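Local coordinates for protein putative gamma-hydroxymuconic semialdehyde dehydrogenase (PDB 4GO3) that probably oxidises gamma-hydroxymuconic semialdehyde to the corresponding acid as a nucleotide-binding member of the aldehyde dehydrogenase family, at residues Gly284-Leu289 with Leu399-Asn404; Ala264-Ala269 with Asp295-Arg300; Gly140-Ile145 with Ala165-Val170; Lys345-Gly350 with Pro366-Ala371. The protein carries 2 engineered substitutions. All coordinates share one frame; numbering follows the deposited sequence.

Contact 1 of 4, residues Gly284-Leu289 with Leu399-Asn404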
loop_
_atom_site.group_PDB
_atom_site.type_symbol
_atom_site.label_atom_id
_atom_site.label_comp_id
_atom_site.label_asym_id
_atom_site.label_seq_id
_atom_site.Cartn_x
_atom_site.Cartn_y
_atom_site.Cartn_z
ATOM N N GLY A 284 -18.179 17.503 -7.880
ATOM C CA GLY A 284 -19.293 16.866 -8.548
ATOM C C GLY A 284 -19.363 17.411 -9.965
ATOM O O GLY A 284 -20.127 18.326 -10.270
ATOM N N SER A 285 -18.541 16.842 -10.833
ATOM C CA SER A 285 -18.370 17.338 -12.187
ATOM C C SER A 285 -19.304 16.653 -13.174
ATOM O O SER A 285 -19.378 17.026 -14.340
ATOM C CB SER A 285 -16.920 17.133 -12.628
ATOM O OG SER A 285 -16.571 15.764 -12.625
ATOM N N ARG A 286 -20.023 15.655 -12.697
ATOM C CA ARG A 286 -20.942 14.909 -13.522
ATOM C C ARG A 286 -22.323 14.887 -12.906
ATOM O O ARG A 286 -22.627 13.996 -12.144
ATOM C CB ARG A 286 -20.464 13.477 -13.630
ATOM C CG ARG A 286 -19.217 13.275 -14.419
ATOM C CD ARG A 286 -19.072 11.816 -14.747
ATOM N NE ARG A 286 -18.952 11.002 -13.550
ATOM C CZ ARG A 286 -19.265 9.720 -13.483
ATOM N NH1 ARG A 286 -19.730 9.084 -14.538
ATOM N NH2 ARG A 286 -19.111 9.074 -12.350
ATOM N N LEU A 287 -23.152 15.860 -13.258
ATOM C CA LEU A 287 -24.524 15.900 -12.803
ATOM C C LEU A 287 -25.334 14.873 -13.538
ATOM O O LEU A 287 -25.394 14.889 -14.753
ATOM C CB LEU A 287 -25.122 17.261 -13.063
ATOM C CG LEU A 287 -25.038 18.225 -11.898
ATOM C CD1 LEU A 287 -25.580 19.564 -12.312
ATOM C CD2 LEU A 287 -25.782 17.684 -10.714
ATOM N N ILE A 288 -25.951 13.976 -12.780
ATOM C CA ILE A 288 -26.789 12.915 -13.307
ATOM C C ILE A 288 -28.191 13.135 -12.768
ATOM O O ILE A 288 -28.468 12.852 -11.615
ATOM C CB ILE A 288 -26.290 11.555 -12.845
ATOM C CG1 ILE A 288 -24.936 11.257 -13.451
ATOM C CG2 ILE A 288 -27.253 10.485 -13.207
ATOM C CD1 ILE A 288 -24.078 10.412 -12.588
ATOM N N LEU A 289 -29.073 13.656 -13.606
ATOM C CA LEU A 289 -30.386 14.077 -13.153
ATOM C C LEU A 289 -31.457 13.148 -13.653
ATOM O O LEU A 289 -31.452 12.750 -14.815
ATOM C CB LEU A 289 -30.684 15.485 -13.633
ATOM C CG LEU A 289 -29.512 16.458 -13.456
ATOM C CD1 LEU A 289 -29.863 17.812 -14.051
ATOM C CD2 LEU A 289 -29.146 16.584 -11.983
ATOM N N LEU A 399 -26.801 4.333 -11.584
ATOM C CA LEU A 399 -25.654 3.568 -11.110
ATOM C C LEU A 399 -24.695 3.333 -12.262
ATOM O O LEU A 399 -23.499 3.621 -12.153
ATOM C CB LEU A 399 -26.096 2.231 -10.554
ATOM C CG LEU A 399 -25.383 1.730 -9.301
ATOM C CD1 LEU A 399 -25.284 0.218 -9.349
ATOM C CD2 LEU A 399 -24.015 2.343 -9.174
ATOM N N ALA A 400 -25.228 2.823 -13.369
ATOM C CA ALA A 400 -24.418 2.519 -14.536
ATOM C C ALA A 400 -23.580 3.721 -14.929
ATOM O O ALA A 400 -22.371 3.610 -15.139
ATOM C CB ALA A 400 -25.288 2.088 -15.680
ATOM N N ILE A 401 -24.227 4.876 -15.014
ATOM C CA ILE A 401 -23.534 6.101 -15.410
ATOM C C ILE A 401 -22.469 6.466 -14.388
ATOM O O ILE A 401 -21.308 6.666 -14.734
ATOM C CB ILE A 401 -24.503 7.272 -15.553
ATOM C CG1 ILE A 401 -25.508 6.992 -16.661
ATOM C CG2 ILE A 401 -23.757 8.527 -15.875
ATOM C CD1 ILE A 401 -26.730 7.895 -16.595
ATOM N N ALA A 402 -22.880 6.538 -13.125
ATOM C CA ALA A 402 -21.976 6.851 -12.033
ATOM C C ALA A 402 -20.706 6.011 -12.121
ATOM O O ALA A 402 -19.614 6.493 -11.841
ATOM C CB ALA A 402 -22.669 6.612 -10.712
ATOM N N ASN A 403 -20.858 4.755 -12.525
ATOM C CA ASN A 403 -19.760 3.809 -12.513
ATOM C C ASN A 403 -19.077 3.670 -13.856
ATOM O O ASN A 403 -17.988 3.113 -13.959
ATOM C CB ASN A 403 -20.260 2.451 -12.045
ATOM C CG ASN A 403 -20.304 2.338 -10.540
ATOM O OD1 ASN A 403 -19.635 3.078 -9.827
ATOM N ND2 ASN A 403 -21.091 1.403 -10.049
ATOM N N ASN A 404 -19.730 4.188 -14.884
ATOM C CA ASN A 404 -19.174 4.225 -16.225
ATOM C C ASN A 404 -18.077 5.270 -16.166
ATOM O O ASN A 404 -18.264 6.383 -16.631
ATOM C CB ASN A 404 -20.261 4.685 -17.185
ATOM C CG ASN A 404 -19.775 4.785 -18.605
ATOM O OD1 ASN A 404 -19.154 3.859 -19.125
ATOM N ND2 ASN A 404 -20.054 5.916 -19.250
#
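In the seven-stranded sheet of the catalytic domain, Arg286 and Ile288 of strand 286-290 reach the last turn of helix 395-403, a beta-alpha contact in which the 286-289 and 399-403 axes run almost antiparallel, 9.8 Å apart. Arg286 does the polar work. Its CG lies beside the backbone N (chi1 -69°) and its chain bends at chi3, bringing the guanidinium edge-on to main-chain carbonyls at the C-terminal end of the helix. NH2 gives a nearly straight bond to Ala402 O (2.7 Å), which lies in the guanidinium plane. NH1 points to Ile401 O at 2.9 Å, though the position of this nitrogen is less certain. With NE bonded to Lys251 O, the bonds from NH2 and NE limit rotation of the guanidinium, and a cation at this negative helix end is probably favourable. Beside it, Ile288 CD1 packs on Ile401 CG2 at 3.8 Å, the two isoleucines lying side by side and pointing opposite ways, while Ala402 CB stands further back. Strands 253-256 and 386-392 flank strand 286-290, and their Ala253, Ile255 and Phe392 also meet Ile288. Leu287 and Leu289 point to the other sheet face, where helix 294-307 packs.

Contact 2 of 4, residues Ala264-Ala269 with Asp295-Arg300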
loop_
_atom_site.group_PDB
_atom_site.type_symbol
_atom_site.label_atom_id
_atom_site.label_comp_id
_atom_site.label_asym_id
_atom_site.label_seq_id
_atom_site.Cartn_x
_atom_site.Cartn_y
_atom_site.Cartn_z
ATOM N N ALA A 264 -32.041 21.965 -2.315
ATOM C CA ALA A 264 -30.870 21.515 -1.605
ATOM C C ALA A 264 -29.890 20.935 -2.581
ATOM O O ALA A 264 -28.713 21.238 -2.527
ATOM C CB ALA A 264 -31.251 20.482 -0.567
ATOM N N ALA A 265 -30.389 20.091 -3.472
ATOM C CA ALA A 265 -29.550 19.441 -4.463
ATOM C C ALA A 265 -28.856 20.469 -5.341
ATOM O O ALA A 265 -27.686 20.312 -5.676
ATOM C CB ALA A 265 -30.362 18.455 -5.305
ATOM N N VAL A 266 -29.575 21.520 -5.712
ATOM C CA VAL A 266 -29.001 22.560 -6.555
ATOM C C VAL A 266 -27.876 23.278 -5.828
ATOM O O VAL A 266 -26.793 23.462 -6.378
ATOM C CB VAL A 266 -30.039 23.580 -6.979
ATOM C CG1 VAL A 266 -29.353 24.760 -7.638
ATOM C CG2 VAL A 266 -31.041 22.939 -7.929
ATOM N N ASN A 267 -28.108 23.668 -4.590
ATOM C CA ASN A 267 -27.062 24.286 -3.806
ATOM C C ASN A 267 -25.872 23.372 -3.624
ATOM O O ASN A 267 -24.745 23.804 -3.725
ATOM C CB ASN A 267 -27.588 24.677 -2.448
ATOM C CG ASN A 267 -28.479 25.864 -2.498
ATOM O OD1 ASN A 267 -28.296 26.756 -3.301
ATOM N ND2 ASN A 267 -29.460 25.887 -1.626
ATOM N N GLY A 268 -26.130 22.107 -3.340
ATOM C CA GLY A 268 -25.062 21.144 -3.189
ATOM C C GLY A 268 -24.280 20.982 -4.472
ATOM O O GLY A 268 -23.039 21.007 -4.459
ATOM N N ALA A 269 -24.999 20.808 -5.577
ATOM C CA ALA A 269 -24.362 20.641 -6.881
ATOM C C ALA A 269 -23.529 21.867 -7.235
ATOM O O ALA A 269 -22.420 21.754 -7.762
ATOM C CB ALA A 269 -25.388 20.401 -7.949
ATOM N N ASP A 295 -35.459 19.269 -15.533
ATOM C CA ASP A 295 -35.902 20.578 -15.986
ATOM C C ASP A 295 -36.122 21.497 -14.819
ATOM O O ASP A 295 -35.717 22.639 -14.841
ATOM C CB ASP A 295 -37.190 20.465 -16.785
ATOM C CG ASP A 295 -36.981 19.806 -18.117
ATOM O OD1 ASP A 295 -35.820 19.599 -18.489
ATOM O OD2 ASP A 295 -37.974 19.478 -18.787
ATOM N N GLN A 296 -36.774 20.997 -13.789
ATOM C CA GLN A 296 -36.960 21.796 -12.598
ATOM C C GLN A 296 -35.614 22.146 -12.036
ATOM O O GLN A 296 -35.378 23.266 -11.635
ATOM C CB GLN A 296 -37.777 21.038 -11.563
ATOM C CG GLN A 296 -39.108 20.601 -12.090
ATOM C CD GLN A 296 -39.474 19.212 -11.673
ATOM O OE1 GLN A 296 -39.706 18.950 -10.496
ATOM N NE2 GLN A 296 -39.540 18.304 -12.638
ATOM N N PHE A 297 -34.727 21.168 -12.025
ATOM C CA PHE A 297 -33.414 21.344 -11.452
ATOM C C PHE A 297 -32.604 22.359 -12.208
ATOM O O PHE A 297 -32.136 23.323 -11.631
ATOM C CB PHE A 297 -32.676 20.008 -11.466
ATOM C CG PHE A 297 -31.334 20.039 -10.793
ATOM C CD1 PHE A 297 -31.203 19.706 -9.472
ATOM C CD2 PHE A 297 -30.209 20.375 -11.488
ATOM C CE1 PHE A 297 -29.991 19.730 -8.871
ATOM C CE2 PHE A 297 -29.008 20.394 -10.883
ATOM C CZ PHE A 297 -28.897 20.075 -9.577
ATOM N N LEU A 298 -32.413 22.111 -13.498
ATOM C CA LEU A 298 -31.559 22.939 -14.364
ATOM C C LEU A 298 -31.940 24.424 -14.387
ATOM O O LEU A 298 -31.094 25.282 -14.551
ATOM C CB LEU A 298 -31.489 22.373 -15.782
ATOM C CG LEU A 298 -30.655 21.098 -15.895
ATOM C CD1 LEU A 298 -30.888 20.405 -17.226
ATOM C CD2 LEU A 298 -29.167 21.369 -15.675
ATOM N N GLU A 299 -33.226 24.664 -14.214
ATOM C CA GLU A 299 -33.791 25.977 -14.088
ATOM C C GLU A 299 -33.189 26.767 -12.947
ATOM O O GLU A 299 -32.878 27.926 -13.137
ATOM C CB GLU A 299 -35.294 25.861 -13.887
ATOM C CG GLU A 299 -36.086 27.051 -14.347
ATOM C CD GLU A 299 -36.706 26.816 -15.691
ATOM O OE1 GLU A 299 -37.745 26.128 -15.756
ATOM O OE2 GLU A 299 -36.156 27.304 -16.695
ATOM N N ARG A 300 -33.038 26.161 -11.786
ATOM C CA ARG A 300 -32.512 26.876 -10.659
ATOM C C ARG A 300 -31.018 26.791 -10.659
ATOM O O ARG A 300 -30.347 27.676 -10.163
ATOM C CB ARG A 300 -33.064 26.293 -9.373
ATOM C CG ARG A 300 -34.315 25.524 -9.574
ATOM C CD ARG A 300 -34.753 24.871 -8.304
ATOM N NE ARG A 300 -34.937 25.854 -7.257
ATOM C CZ ARG A 300 -35.758 25.711 -6.228
ATOM N NH1 ARG A 300 -36.487 24.615 -6.101
ATOM N NH2 ARG A 300 -35.846 26.670 -5.328
#
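Phe297 of helix 294-307 lays its ring against Ala265, Val266 and Ala269 of helix 262-274, joining two helices that cover one face of the alpha/beta sheet in the catalytic domain. The axes of 264-269 and 295-300 cross at -51° and come within 9.6 Å. Along the second helix, Phe297 is the first residue to take part. With CG anti to the backbone N (chi1 -175°), the ring extends across to the other helix. Ala265 CB meets CE1 of Phe297 at its edge, 3.8 Å away, and Ala269 CB sits in the ring plane 3.9 Å from CZ, so residues one helical turn apart line the same rim. Between them Val266 rises over one face, its CG2 in a CH-pi contact 3.8 Å from the ring centroid. Leu289 of strand 286-290 approaches obliquely from the side opposite Val266, and Leu287 lies near the rim, which wedges Phe297 between sheet and helix. Leu298 turns away from helix 262-274, towards Leu289 and strand 386-392. One turn after Phe297, Arg300 completes the interface with the base of its side chain and its main chain: its CB lies 4.2 Å from Val266 CG2, and its carbonyl O lies 4.0 Å from Val266 CG1.

Contact 3 of 4, residues Gly140-Ile145 with Ala165-Val170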
loop_
_atom_site.group_PDB
_atom_site.type_symbol
_atom_site.label_atom_id
_atom_site.label_comp_id
_atom_site.label_asym_id
_atom_site.label_seq_id
_atom_site.Cartn_x
_atom_site.Cartn_y
_atom_site.Cartn_z
ATOM N N GLY A 140 9.799 6.319 8.169
ATOM C CA GLY A 140 11.037 7.066 8.210
ATOM C C GLY A 140 10.919 8.415 7.541
ATOM O O GLY A 140 10.206 9.281 7.994
ATOM N N VAL A 141 11.649 8.581 6.450
ATOM C CA VAL A 141 11.602 9.788 5.662
ATOM C C VAL A 141 10.584 9.574 4.592
ATOM O O VAL A 141 10.676 8.640 3.822
ATOM C CB VAL A 141 12.932 10.095 4.990
ATOM C CG1 VAL A 141 12.797 11.276 4.083
ATOM C CG2 VAL A 141 13.984 10.359 6.011
ATOM N N VAL A 142 9.616 10.469 4.559
ATOM C CA VAL A 142 8.466 10.356 3.703
ATOM C C VAL A 142 8.501 11.469 2.691
ATOM O O VAL A 142 8.787 12.582 3.040
ATOM C CB VAL A 142 7.222 10.505 4.554
ATOM C CG1 VAL A 142 6.333 11.538 4.001
ATOM C CG2 VAL A 142 6.539 9.217 4.707
ATOM N N ALA A 143 8.218 11.176 1.431
ATOM C CA ALA A 143 8.177 12.213 0.409
ATOM C C ALA A 143 6.730 12.484 0.053
ATOM O O ALA A 143 5.913 11.559 -0.057
ATOM C CB ALA A 143 8.968 11.804 -0.827
ATOM N N GLN A 144 6.405 13.759 -0.108
ATOM C CA GLN A 144 5.036 14.142 -0.401
ATOM C C GLN A 144 4.973 15.191 -1.505
ATOM O O GLN A 144 5.536 16.278 -1.398
ATOM C CB GLN A 144 4.350 14.649 0.864
ATOM C CG GLN A 144 4.484 13.679 2.002
ATOM C CD GLN A 144 3.708 14.098 3.227
ATOM O OE1 GLN A 144 3.826 15.228 3.698
ATOM N NE2 GLN A 144 2.910 13.187 3.754
ATOM N N ILE A 145 4.274 14.851 -2.570
ATOM C CA ILE A 145 4.080 15.762 -3.671
ATOM C C ILE A 145 2.616 16.195 -3.669
ATOM O O ILE A 145 1.730 15.355 -3.742
ATOM C CB ILE A 145 4.429 15.069 -5.003
ATOM C CG1 ILE A 145 5.872 14.553 -4.953
ATOM C CG2 ILE A 145 4.166 16.009 -6.180
ATOM C CD1 ILE A 145 6.293 13.727 -6.121
ATOM N N ALA A 165 2.683 10.296 13.155
ATOM C CA ALA A 165 3.264 8.979 13.250
ATOM C C ALA A 165 4.773 9.048 13.413
ATOM O O ALA A 165 5.405 8.069 13.712
ATOM C CB ALA A 165 2.884 8.159 12.059
ATOM N N GLY A 166 5.358 10.214 13.249
ATOM C CA GLY A 166 6.757 10.357 13.570
ATOM C C GLY A 166 7.721 10.297 12.416
ATOM O O GLY A 166 8.903 10.300 12.610
ATOM N N ASN A 167 7.216 10.253 11.205
ATOM C CA ASN A 167 8.081 10.369 10.075
ATOM C C ASN A 167 8.678 11.727 10.046
ATOM O O ASN A 167 8.251 12.614 10.746
ATOM C CB ASN A 167 7.300 10.243 8.797
ATOM C CG ASN A 167 6.335 9.149 8.833
ATOM O OD1 ASN A 167 6.522 8.155 8.183
ATOM N ND2 ASN A 167 5.274 9.322 9.570
ATOM N N THR A 168 9.668 11.884 9.194
ATOM C CA THR A 168 10.100 13.165 8.778
ATOM C C THR A 168 9.732 13.239 7.327
ATOM O O THR A 168 9.523 12.269 6.688
ATOM C CB THR A 168 11.563 13.476 9.101
ATOM O OG1 THR A 168 12.419 12.514 8.519
ATOM C CG2 THR A 168 11.752 13.498 10.521
ATOM N N ILE A 169 9.611 14.444 6.847
ATOM C CA ILE A 169 8.980 14.719 5.614
ATOM C C ILE A 169 9.817 15.601 4.764
ATOM O O ILE A 169 10.363 16.554 5.214
ATOM C CB ILE A 169 7.691 15.470 5.902
ATOM C CG1 ILE A 169 6.845 14.687 6.898
ATOM C CG2 ILE A 169 6.974 15.748 4.657
ATOM C CD1 ILE A 169 5.486 15.053 6.898
ATOM N N VAL A 170 9.846 15.273 3.490
ATOM C CA VAL A 170 10.232 16.188 2.462
ATOM C C VAL A 170 8.997 16.369 1.597
ATOM O O VAL A 170 8.545 15.453 0.942
ATOM C CB VAL A 170 11.405 15.654 1.646
ATOM C CG1 VAL A 170 11.975 16.726 0.767
ATOM C CG2 VAL A 170 12.463 15.143 2.536
#
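Gln144 has CG beside its backbone N (chi1 -52°) and an extended chain beyond, which carries its amide over Ile169, whose CG1 lies beside the backbone N (chi1 -54°), turning CG2 anti to it and placing CG2 3.3 Å from Gln144 OE1. The two residues belong to parallel neighbouring strands of a beta-alpha-beta unit, strand 130-145, helix 151-164 and strand 168-172, within the Rossmann-like nucleotide-binding domain. Helix 151-164 crosses over the face bearing Val142, Gln144 and Ile169; there Met159 and Ala162 touch both Gln144 and Ile169. The amide is fixed from its other end, NE2 being bonded to Lys158 O and Tyr467 OH. A Schellman motif at Gly166 ends the helix, and the chain enters the second strand through Asn167, whose OD1 lies 3.6 Å from Val142 CG2. From there a parallel ladder runs: Thr168 N to Gly140 O (2.9 Å), Val142 N to Thr168 O (2.8 Å), Val170 N to Val142 O (2.9 Å) and Gln144 N to Val170 O (2.9 Å). On the opposite face, covered by helices 39-57 and 205-214, Thr168 OG1 is bonded to Ala49 O, and Val141 CG1 packs against Val170 CG2 at 4.2 Å.

Contact 4 of 4, residues Lys345-Gly350 with Pro366-Ala371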
loop_
_atom_site.group_PDB
_atom_site.type_symbol
_atom_site.label_atom_id
_atom_site.label_comp_id
_atom_site.label_asym_id
_atom_site.label_seq_id
_atom_site.Cartn_x
_atom_site.Cartn_y
_atom_site.Cartn_z
ATOM N N LYS A 345 -24.197 20.679 -25.317
ATOM C CA LYS A 345 -24.955 21.898 -25.368
ATOM C C LYS A 345 -24.685 22.653 -24.103
ATOM O O LYS A 345 -25.156 22.290 -23.043
ATOM C CB LYS A 345 -26.450 21.619 -25.466
ATOM C CG LYS A 345 -26.881 20.881 -26.705
ATOM C CD LYS A 345 -26.408 21.557 -27.966
ATOM C CE LYS A 345 -26.254 20.557 -29.083
ATOM N NZ LYS A 345 -27.305 19.529 -29.039
ATOM N N VAL A 346 -23.920 23.715 -24.223
ATOM C CA VAL A 346 -23.658 24.579 -23.097
ATOM C C VAL A 346 -24.846 25.367 -22.587
ATOM O O VAL A 346 -25.377 26.188 -23.258
ATOM C CB VAL A 346 -22.637 25.580 -23.489
ATOM C CG1 VAL A 346 -22.478 26.591 -22.444
ATOM C CG2 VAL A 346 -21.391 24.911 -23.753
ATOM N N LEU A 347 -25.213 25.147 -21.353
ATOM C CA LEU A 347 -26.374 25.790 -20.744
ATOM C C LEU A 347 -25.974 27.004 -19.911
ATOM O O LEU A 347 -26.825 27.802 -19.526
ATOM C CB LEU A 347 -27.131 24.792 -19.862
ATOM C CG LEU A 347 -27.392 23.385 -20.407
ATOM C CD1 LEU A 347 -28.294 22.598 -19.460
ATOM C CD2 LEU A 347 -28.001 23.429 -21.799
ATOM N N ALA A 348 -24.696 27.126 -19.634
ATOM C CA ALA A 348 -24.156 28.287 -18.975
ATOM C C ALA A 348 -22.669 28.179 -19.148
ATOM O O ALA A 348 -22.141 27.102 -19.153
ATOM C CB ALA A 348 -24.518 28.292 -17.507
ATOM N N GLY A 349 -21.993 29.297 -19.300
ATOM C CA GLY A 349 -20.562 29.278 -19.464
ATOM C C GLY A 349 -20.115 28.936 -20.865
ATOM O O GLY A 349 -20.768 29.261 -21.837
ATOM N N GLY A 350 -18.980 28.259 -20.961
ATOM C CA GLY A 350 -18.482 27.812 -22.244
ATOM C C GLY A 350 -17.242 28.553 -22.682
ATOM O O GLY A 350 -16.704 28.296 -23.752
ATOM N N PRO A 366 -18.386 29.812 -14.867
ATOM C CA PRO A 366 -19.052 28.603 -14.383
ATOM C C PRO A 366 -19.798 27.981 -15.564
ATOM O O PRO A 366 -20.708 28.614 -16.134
ATOM C CB PRO A 366 -20.038 29.144 -13.361
ATOM C CG PRO A 366 -19.446 30.424 -12.901
ATOM C CD PRO A 366 -18.702 30.993 -14.049
ATOM N N THR A 367 -19.397 26.768 -15.941
ATOM C CA THR A 367 -19.851 26.174 -17.187
ATOM C C THR A 367 -20.684 24.914 -16.936
ATOM O O THR A 367 -20.376 24.104 -16.060
ATOM C CB THR A 367 -18.652 25.845 -18.091
ATOM O OG1 THR A 367 -18.003 27.063 -18.474
ATOM C CG2 THR A 367 -19.110 25.117 -19.332
ATOM N N VAL A 368 -21.750 24.760 -17.706
ATOM C CA VAL A 368 -22.648 23.633 -17.551
ATOM C C VAL A 368 -23.003 23.127 -18.930
ATOM O O VAL A 368 -23.515 23.876 -19.753
ATOM C CB VAL A 368 -23.953 24.049 -16.850
ATOM C CG1 VAL A 368 -24.857 22.827 -16.631
ATOM C CG2 VAL A 368 -23.652 24.737 -15.538
ATOM N N VAL A 369 -22.754 21.849 -19.175
ATOM C CA VAL A 369 -22.888 21.288 -20.514
ATOM C C VAL A 369 -23.771 20.050 -20.529
ATOM O O VAL A 369 -23.514 19.090 -19.809
ATOM C CB VAL A 369 -21.503 20.913 -21.069
ATOM C CG1 VAL A 369 -21.633 20.250 -22.427
ATOM C CG2 VAL A 369 -20.640 22.142 -21.150
ATOM N N GLU A 370 -24.815 20.049 -21.335
ATOM C CA GLU A 370 -25.644 18.872 -21.447
ATOM C C GLU A 370 -24.968 17.931 -22.409
ATOM O O GLU A 370 -24.609 18.320 -23.488
ATOM C CB GLU A 370 -27.027 19.245 -21.943
ATOM C CG GLU A 370 -27.910 18.072 -22.161
ATOM C CD GLU A 370 -28.953 17.924 -21.101
ATOM O OE1 GLU A 370 -29.445 18.939 -20.616
ATOM O OE2 GLU A 370 -29.290 16.783 -20.764
ATOM N N ALA A 371 -24.781 16.690 -22.002
ATOM C CA ALA A 371 -23.948 15.748 -22.742
ATOM C C ALA A 371 -24.468 14.310 -22.686
ATOM O O ALA A 371 -25.584 14.049 -22.218
ATOM C CB ALA A 371 -22.525 15.815 -22.230
#
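A classic beta bulge sets two residues, Leu347 and Ala348, against the single Val368 in the antiparallel pair of strands 345-348 and 367-370 at one margin of the catalytic-domain sheet. Leu347 N gives Val368 O a short bond of 2.7 Å, while Ala348 N reaches the same oxygen only weakly, at 3.5 Å. In return Val368 N bonds to Ala348 O (2.8 Å). Before the bulge the pairing is regular: Lys345 and Glu370 form a hydrogen-bonded pair, Lys345 N to Glu370 O (3.0 Å) and Glu370 N to Lys345 O (2.8 Å). Val346 and Val369 form a non-hydrogen-bonded one, Val346 CG2 meeting Val369 CG2 at 3.9 Å. On the face opposite these valines, which Lys345 and Glu370 also share, Ala348 CB packs on Val368 CG2 at 4.2 Å, and the Leu347 side chain lies across that of Glu370.

Further out, helix 294-307 covers the Ala348-Val368 face: Ile302 touches Leu347 and Ala348, Phe301 touches Val368, and Lys306 NZ bonds to Leu347 O. Glu370 is held by a salt bridge from OE1 to Arg391, and strand 386-392 pairs with the far edge of strand 367-370. After the bulge the chain turns off through Gly349 at positive phi. Thr367 keeps OG1 beside its own backbone N (chi1 -65°), where it bonds to Glu365 O and accepts a hydrogen bond from Gly350 N (2.9 Å).

How the contacts relate
Contacts 1, 2 and 4 cluster about one sheet, with centres 14 to 16 Å apart. Contacts 1 and 2 share a core: Leu289 CD1 lies 3.6 Å from Phe297 CD2, and Leu287 CD2 is 3.9 Å from Ala269 CB. Contact 2 meets contact 4 through Leu298 CD1, 4.1 Å from Leu347 CD1, and Arg391 forms salt bridges with both Asp295 and Glu370. Contact 3 stands across the molecule, its centre 36 to 43 Å from the others, in the nucleotide-binding domain; the side chain of Val170 is about 6 Å from that of NAD-binding Lys172. Of the sheet contacts, contact 1 is nearest the cofactor site: the side chain of Arg286 is about 9 Å from that of NAD-binding Glu381, though no NAD is bound here.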